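Local coordinates for EmGH1 (Erythrobacter marinus, PDB 5Z87), which probably hydrolyses beta-glucosidic bonds as a member of glycoside hydrolase family 3, with further xylosidase or arabinofuranosidase activity possible, at residues 190-193 with 194-197; 441-445 with 446-450. All coordinates share one frame; numbering follows the deposited sequence.

Contact 1. Residues 190-193 with 194-197; sequences WGRS and EETW
The loop that follows strand 176-177 of the TIM-barrel-like N-terminal domain runs through a type I beta turn, Trp-190 to Ser-193, straight into a short 3-10 segment, and the side chains of Arg-192 and Glu-195 lock the two together in the ligand pocket, to which Arg-192 belongs. Arg-192 grips the carboxylate of Glu-195 side-on: NE lies 2.8 Å from OE1, which sits close to the guanidinium plane, while NH2 reaches OE2 at 3.1 Å on its syn lone pair. The two flat groups are turned 63° apart, so NE meets OE1 from above the carboxylate plane. A bend at chi3 (74°) swings the guanidinium round to the acid. Asn-181 holds OE2 as well, and Tyr-238 binds NH1 of Arg-192, which should limit the rotation of both groups. NH2 is also hydrogen-bonded to a bound dithiothreitol, probably from the crystallisation liquor; the molecule may mark the sugar-binding pocket. The backbone closes the same pair, Glu-195 N on Arg-192 O at 3.0 Å. The indole of Trp-190 carries Arg-192 CB over the centre of one face, and its NE1 is held by Asn-246. In the turn itself, Trp-190 O accepts from both N and OG of Ser-193, the hydroxyl arriving on a lone pair. Glu-194 divides its carboxylate: OE1 goes to Gln-145 and to the backbone N of Gly-451, while a water joins OE2 and its own N to Gly-191 O. At the far end, Ser-193 O is gripped twice by Thr-196: N comes from above the carbonyl plane, and OG1 lies in that plane at 2.8 Å.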
ATOM      1  N   TRP A 190      10.326   5.066   1.947  1.00 18.14           N
ATOM      2  CA  TRP A 190      10.335   6.017   3.051  1.00 18.01           C
ATOM      3  C   TRP A 190      11.742   6.532   3.338  1.00 15.33           C
ATOM      4  O   TRP A 190      12.658   5.748   3.616  1.00 15.23           O
ATOM      5  CB  TRP A 190       9.764   5.328   4.285  1.00 17.25           C
ATOM      6  CG  TRP A 190       9.376   6.242   5.419  1.00 17.69           C
ATOM      7  CD1 TRP A 190       8.857   7.504   5.335  1.00 17.31           C
ATOM      8  CD2 TRP A 190       9.468   5.933   6.808  1.00 13.63           C
ATOM      9  NE1 TRP A 190       8.616   7.993   6.602  1.00 17.95           N
ATOM     10  CE2 TRP A 190       8.976   7.039   7.518  1.00 19.04           C
ATOM     11  CE3 TRP A 190       9.913   4.813   7.524  1.00 15.61           C
ATOM     12  CZ2 TRP A 190       8.922   7.062   8.910  1.00 15.11           C
ATOM     13  CZ3 TRP A 190       9.856   4.841   8.901  1.00 17.42           C
ATOM     14  CH2 TRP A 190       9.354   5.951   9.577  1.00 13.35           C
ATOM     15  N   GLY A 191      11.906   7.855   3.280  1.00 13.06           N
ATOM     16  CA  GLY A 191      13.196   8.478   3.528  1.00 17.53           C
ATOM     17  C   GLY A 191      13.758   8.243   4.923  1.00 20.57           C
ATOM     18  O   GLY A 191      14.956   8.466   5.130  1.00 21.73           O
ATOM     19  N   ARG A 192      12.939   7.775   5.867  1.00 16.81           N
ATOM     20  CA  ARG A 192      13.379   7.517   7.227  1.00 15.88           C
ATOM     21  C   ARG A 192      13.644   6.048   7.495  1.00 16.84           C
ATOM     22  O   ARG A 192      13.879   5.677   8.655  1.00 21.99           O
ATOM     23  CB  ARG A 192      12.355   8.053   8.234  1.00 14.08           C
ATOM     24  CG  ARG A 192      12.054   9.539   8.048  1.00 15.95           C
ATOM     25  CD  ARG A 192      11.258  10.101   9.205  1.00 14.14           C
ATOM     26  NE  ARG A 192      12.094  10.262  10.386  1.00 20.95           N
ATOM     27  CZ  ARG A 192      11.745  10.937  11.477  1.00 23.21           C
ATOM     28  NH1 ARG A 192      10.561  11.520  11.536  1.00 16.76           N
ATOM     29  NH2 ARG A 192      12.592  11.029  12.510  1.00 21.27           N
ATOM     30  N   SER A 193      13.607   5.203   6.457  1.00 14.75           N
ATOM     31  CA  SER A 193      13.872   3.777   6.633  1.00 18.23           C
ATOM     32  C   SER A 193      15.130   3.511   7.468  1.00 19.97           C
ATOM     33  O   SER A 193      15.129   2.636   8.345  1.00 15.29           O
ATOM     34  CB  SER A 193      13.997   3.094   5.267  1.00 14.40           C
ATOM     35  OG  SER A 193      12.804   3.223   4.510  1.00 17.64           O
ATOM     36  N   GLU A 194      16.213   4.253   7.207  1.00 13.58           N
ATOM     37  CA  GLU A 194      17.488   3.960   7.867  1.00 19.19           C
ATOM     38  C   GLU A 194      17.421   4.109   9.386  1.00 19.93           C
ATOM     39  O   GLU A 194      18.249   3.519  10.092  1.00 18.10           O
ATOM     40  CB  GLU A 194      18.564   4.881   7.317  1.00 23.89           C
ATOM     41  CG  GLU A 194      18.310   6.335   7.691  1.00 22.30           C
ATOM     42  CD  GLU A 194      19.244   7.288   6.984  1.00 24.51           C
ATOM     43  OE1 GLU A 194      20.254   7.705   7.586  1.00 26.36           O
ATOM     44  OE2 GLU A 194      18.966   7.612   5.819  1.00 27.30           O
ATOM     45  N   GLU A 195      16.460   4.881   9.903  1.00 17.48           N
ATOM     46  CA  GLU A 195      16.341   5.062  11.343  1.00 19.69           C
ATOM     47  C   GLU A 195      15.771   3.846  12.053  1.00 24.99           C
ATOM     48  O   GLU A 195      15.823   3.807  13.293  1.00 20.01           O
ATOM     49  CB  GLU A 195      15.449   6.251  11.669  1.00 16.85           C
ATOM     50  CG  GLU A 195      15.803   7.511  10.960  1.00 20.77           C
ATOM     51  CD  GLU A 195      14.906   8.642  11.418  1.00 29.46           C
ATOM     52  OE1 GLU A 195      14.818   9.659  10.689  1.00 25.24           O
ATOM     53  OE2 GLU A 195      14.276   8.482  12.500  1.00 21.90           O
ATOM     54  N   THR A 196      15.221   2.876  11.311  1.00 18.41           N
ATOM     55  CA  THR A 196      14.544   1.731  11.894  1.00 16.59           C
ATOM     56  C   THR A 196      15.473   0.532  11.931  1.00 17.96           C
ATOM     57  O   THR A 196      16.544   0.523  11.328  1.00 19.90           O
ATOM     58  CB  THR A 196      13.288   1.358  11.097  1.00 20.49           C
ATOM     59  OG1 THR A 196      13.676   0.716   9.865  1.00 14.05           O
ATOM     60  CG2 THR A 196      12.455   2.572  10.830  1.00  9.85           C
ATOM     61  N   TRP A 197      15.014  -0.510  12.619  1.00 16.80           N
ATOM     62  CA  TRP A 197      15.727  -1.773  12.709  1.00 17.19           C
ATOM     63  C   TRP A 197      15.150  -2.829  11.771  1.00 15.69           C
ATOM     64  O   TRP A 197      15.337  -4.028  11.988  1.00 20.73           O
ATOM     65  CB  TRP A 197      15.749  -2.241  14.168  1.00 15.23           C
ATOM     66  CG  TRP A 197      16.573  -1.255  14.989  1.00 19.65           C
ATOM     67  CD1 TRP A 197      16.203   0.006  15.356  1.00 14.80           C
ATOM     68  CD2 TRP A 197      17.931  -1.418  15.442  1.00 21.00           C
ATOM     69  NE1 TRP A 197      17.224   0.626  16.032  1.00 18.65           N
ATOM     70  CE2 TRP A 197      18.292  -0.229  16.110  1.00 21.90           C
ATOM     71  CE3 TRP A 197      18.862  -2.467  15.377  1.00 19.54           C
ATOM     72  CZ2 TRP A 197      19.552  -0.055  16.703  1.00 20.71           C
ATOM     73  CZ3 TRP A 197      20.104  -2.294  15.975  1.00 21.25           C
ATOM     74  CH2 TRP A 197      20.437  -1.096  16.626  1.00 20.54           C
TER
HETATM   75  O   HOH W   1      16.470   6.187   5.108  1.00 23.16           O
HETATM   76  O   HOH W   2      17.029   9.513   6.576  1.00 30.54           O

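Contact 2. Residues 441-445 with 446-450; sequences GPNAA and SVHLG
Asn-443 and His-448 meet at the tight end of this loop, their side chains crossing at about a right angle, with the amide and imidazole planes 53° apart. OD1 of Asn-443 comes obliquely to His-448 NE2, 3.2 Å away, but the angle is poor for a hydrogen bond. NE2 instead pairs with Ser-446 OG at 2.9 Å, within the same arm of the loop. The chi1 of -70° sets the His-448 ring beside its own backbone N and brings it against the Asn-443 amide, where Ile-580 of strand 574-580 packs against both side chains. The loop leaves the C-terminal end of strand 436-440 in the mixed sheet of the family 3 C-terminal domain and leads on to helix 462-473, a strand-loop-helix connection. Outside partners fix the polar ends: Glu-536 takes His-448 ND1, and Gly-534 O takes Asn-443 ND2. An alanine in place of His-448 would probably cost Ser-446 OG its imidazole partner and Glu-536 OE2 its bond from ND1, and open a gap beside Asn-443. The looser side is bridged by water. One water lies between Ser-446 OG, at 2.9 Å, and Pro-442 O, at 3.0 Å; another donates to Asn-443 O and Ser-446 O, spanning the two carbonyl oxygens. Nearby, partly exposed Ala-445 rests its side chain on Tyr-479.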
ATOM      1  N   GLY A 441      33.966   6.378  -6.828  1.00 25.00           N
ATOM      2  CA  GLY A 441      32.536   6.478  -6.630  1.00 27.95           C
ATOM      3  C   GLY A 441      32.113   7.653  -5.766  1.00 27.35           C
ATOM      4  O   GLY A 441      32.910   8.239  -5.024  1.00 29.12           O
ATOM      5  N   PRO A 442      30.831   8.014  -5.840  1.00 34.74           N
ATOM      6  CA  PRO A 442      30.358   9.185  -5.083  1.00 27.68           C
ATOM      7  C   PRO A 442      30.501   9.039  -3.575  1.00 28.81           C
ATOM      8  O   PRO A 442      30.581  10.056  -2.879  1.00 26.22           O
ATOM      9  CB  PRO A 442      28.890   9.308  -5.505  1.00 25.03           C
ATOM     10  CG  PRO A 442      28.503   7.920  -5.937  1.00 25.75           C
ATOM     11  CD  PRO A 442      29.743   7.351  -6.579  1.00 33.35           C
ATOM     12  N   ASN A 443      30.587   7.820  -3.043  1.00 25.00           N
ATOM     13  CA  ASN A 443      30.697   7.632  -1.602  1.00 29.88           C
ATOM     14  C   ASN A 443      32.058   7.098  -1.172  1.00 29.92           C
ATOM     15  O   ASN A 443      32.164   6.434  -0.138  1.00 30.23           O
ATOM     16  CB  ASN A 443      29.580   6.719  -1.104  1.00 27.72           C
ATOM     17  CG  ASN A 443      28.222   7.357  -1.261  1.00 30.09           C
ATOM     18  OD1 ASN A 443      28.123   8.581  -1.420  1.00 26.28           O
ATOM     19  ND2 ASN A 443      27.168   6.538  -1.258  1.00 25.22           N
ATOM     20  N   ALA A 444      33.113   7.392  -1.935  1.00 31.18           N
ATOM     21  CA  ALA A 444      34.437   6.891  -1.573  1.00 28.61           C
ATOM     22  C   ALA A 444      35.173   7.847  -0.642  1.00 25.38           C
ATOM     23  O   ALA A 444      35.641   7.437   0.428  1.00 30.59           O
ATOM     24  CB  ALA A 444      35.283   6.633  -2.829  1.00 28.97           C
ATOM     25  N   ALA A 445      35.273   9.116  -1.035  1.00 29.88           N
ATOM     26  CA  ALA A 445      36.100  10.097  -0.343  1.00 35.82           C
ATOM     27  C   ALA A 445      35.366  10.815   0.778  1.00 33.15           C
ATOM     28  O   ALA A 445      36.009  11.384   1.664  1.00 39.26           O
ATOM     29  CB  ALA A 445      36.623  11.132  -1.343  1.00 34.13           C
ATOM     30  N   SER A 446      34.044  10.806   0.742  1.00 37.98           N
ATOM     31  CA  SER A 446      33.187  11.416   1.743  1.00 38.01           C
ATOM     32  C   SER A 446      32.841  10.427   2.857  1.00 30.57           C
ATOM     33  O   SER A 446      32.737   9.215   2.638  1.00 32.74           O
ATOM     34  CB  SER A 446      31.916  11.941   1.061  1.00 39.58           C
ATOM     35  OG  SER A 446      31.507  11.084  -0.012  1.00 28.65           O
ATOM     36  N   VAL A 447      32.695  10.959   4.071  1.00 30.35           N
ATOM     37  CA  VAL A 447      32.158  10.188   5.189  1.00 28.30           C
ATOM     38  C   VAL A 447      30.635  10.241   5.125  1.00 27.97           C
ATOM     39  O   VAL A 447      30.050  11.294   4.849  1.00 30.02           O
ATOM     40  CB  VAL A 447      32.682  10.739   6.530  1.00 32.07           C
ATOM     41  CG1 VAL A 447      32.129   9.943   7.694  1.00 25.90           C
ATOM     42  CG2 VAL A 447      34.207  10.724   6.563  1.00 33.71           C
ATOM     43  N   HIS A 448      29.972   9.113   5.367  1.00 25.96           N
ATOM     44  CA  HIS A 448      28.514   9.101   5.388  1.00 24.14           C
ATOM     45  C   HIS A 448      28.030   8.430   6.657  1.00 26.46           C
ATOM     46  O   HIS A 448      28.294   7.244   6.889  1.00 24.66           O
ATOM     47  CB  HIS A 448      27.955   8.444   4.136  1.00 23.76           C
ATOM     48  CG  HIS A 448      28.167   9.285   2.924  1.00 27.81           C
ATOM     49  ND1 HIS A 448      27.338  10.339   2.603  1.00 31.05           N
ATOM     50  CD2 HIS A 448      29.171   9.303   2.013  1.00 24.98           C
ATOM     51  CE1 HIS A 448      27.790  10.933   1.510  1.00 27.83           C
ATOM     52  NE2 HIS A 448      28.899  10.323   1.132  1.00 27.05           N
ATOM     53  N   LEU A 449      27.351   9.213   7.491  1.00 26.33           N
ATOM     54  CA  LEU A 449      26.903   8.755   8.791  1.00 25.38           C
ATOM     55  C   LEU A 449      25.390   8.637   8.899  1.00 27.70           C
ATOM     56  O   LEU A 449      24.904   7.945   9.798  1.00 22.49           O
ATOM     57  CB  LEU A 449      27.422   9.704   9.878  1.00 22.88           C
ATOM     58  CG  LEU A 449      28.939   9.840   9.928  1.00 23.15           C
ATOM     59  CD1 LEU A 449      29.308  11.005  10.834  1.00 21.52           C
ATOM     60  CD2 LEU A 449      29.589   8.540  10.394  1.00 24.33           C
ATOM     61  N   GLY A 450      24.641   9.270   8.007  1.00 25.68           N
ATOM     62  CA  GLY A 450      23.200   9.140   8.001  1.00 28.07           C
ATOM     63  C   GLY A 450      22.518  10.294   8.704  1.00 27.15           C
ATOM     64  O   GLY A 450      23.149  11.169   9.309  1.00 28.70           O
TER
HETATM   65  O   HOH W   3      32.775  11.991  -2.423  1.00 35.88           O
HETATM   66  O   HOH W   4      32.999   6.369   2.572  1.00 23.88           O

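Overall arrangement
Both contacts are local, within loops that lead from a strand to a helix, and nearly all of their residues are buried, but they belong to different domains: 190-197 to the barrel-like N-terminal domain, near the chain centre, 441-450 to the C-terminal domain, farther out. Contact 1 is built on a charged pair whose Arg-192 lines the ligand pocket; contact 2 relies on an amide, an imidazole, a hydroxyl and bridging waters, its one acid coming from outside, and lies away from the annotated sites. Their centres are about 18 Å apart, yet the loops touch where Glu-194 OE1 packs 3.3 Å from Gly-450 CA, and Tyr-602 of the C-terminal domain touches both His-448 and Glu-194, joining the two loops.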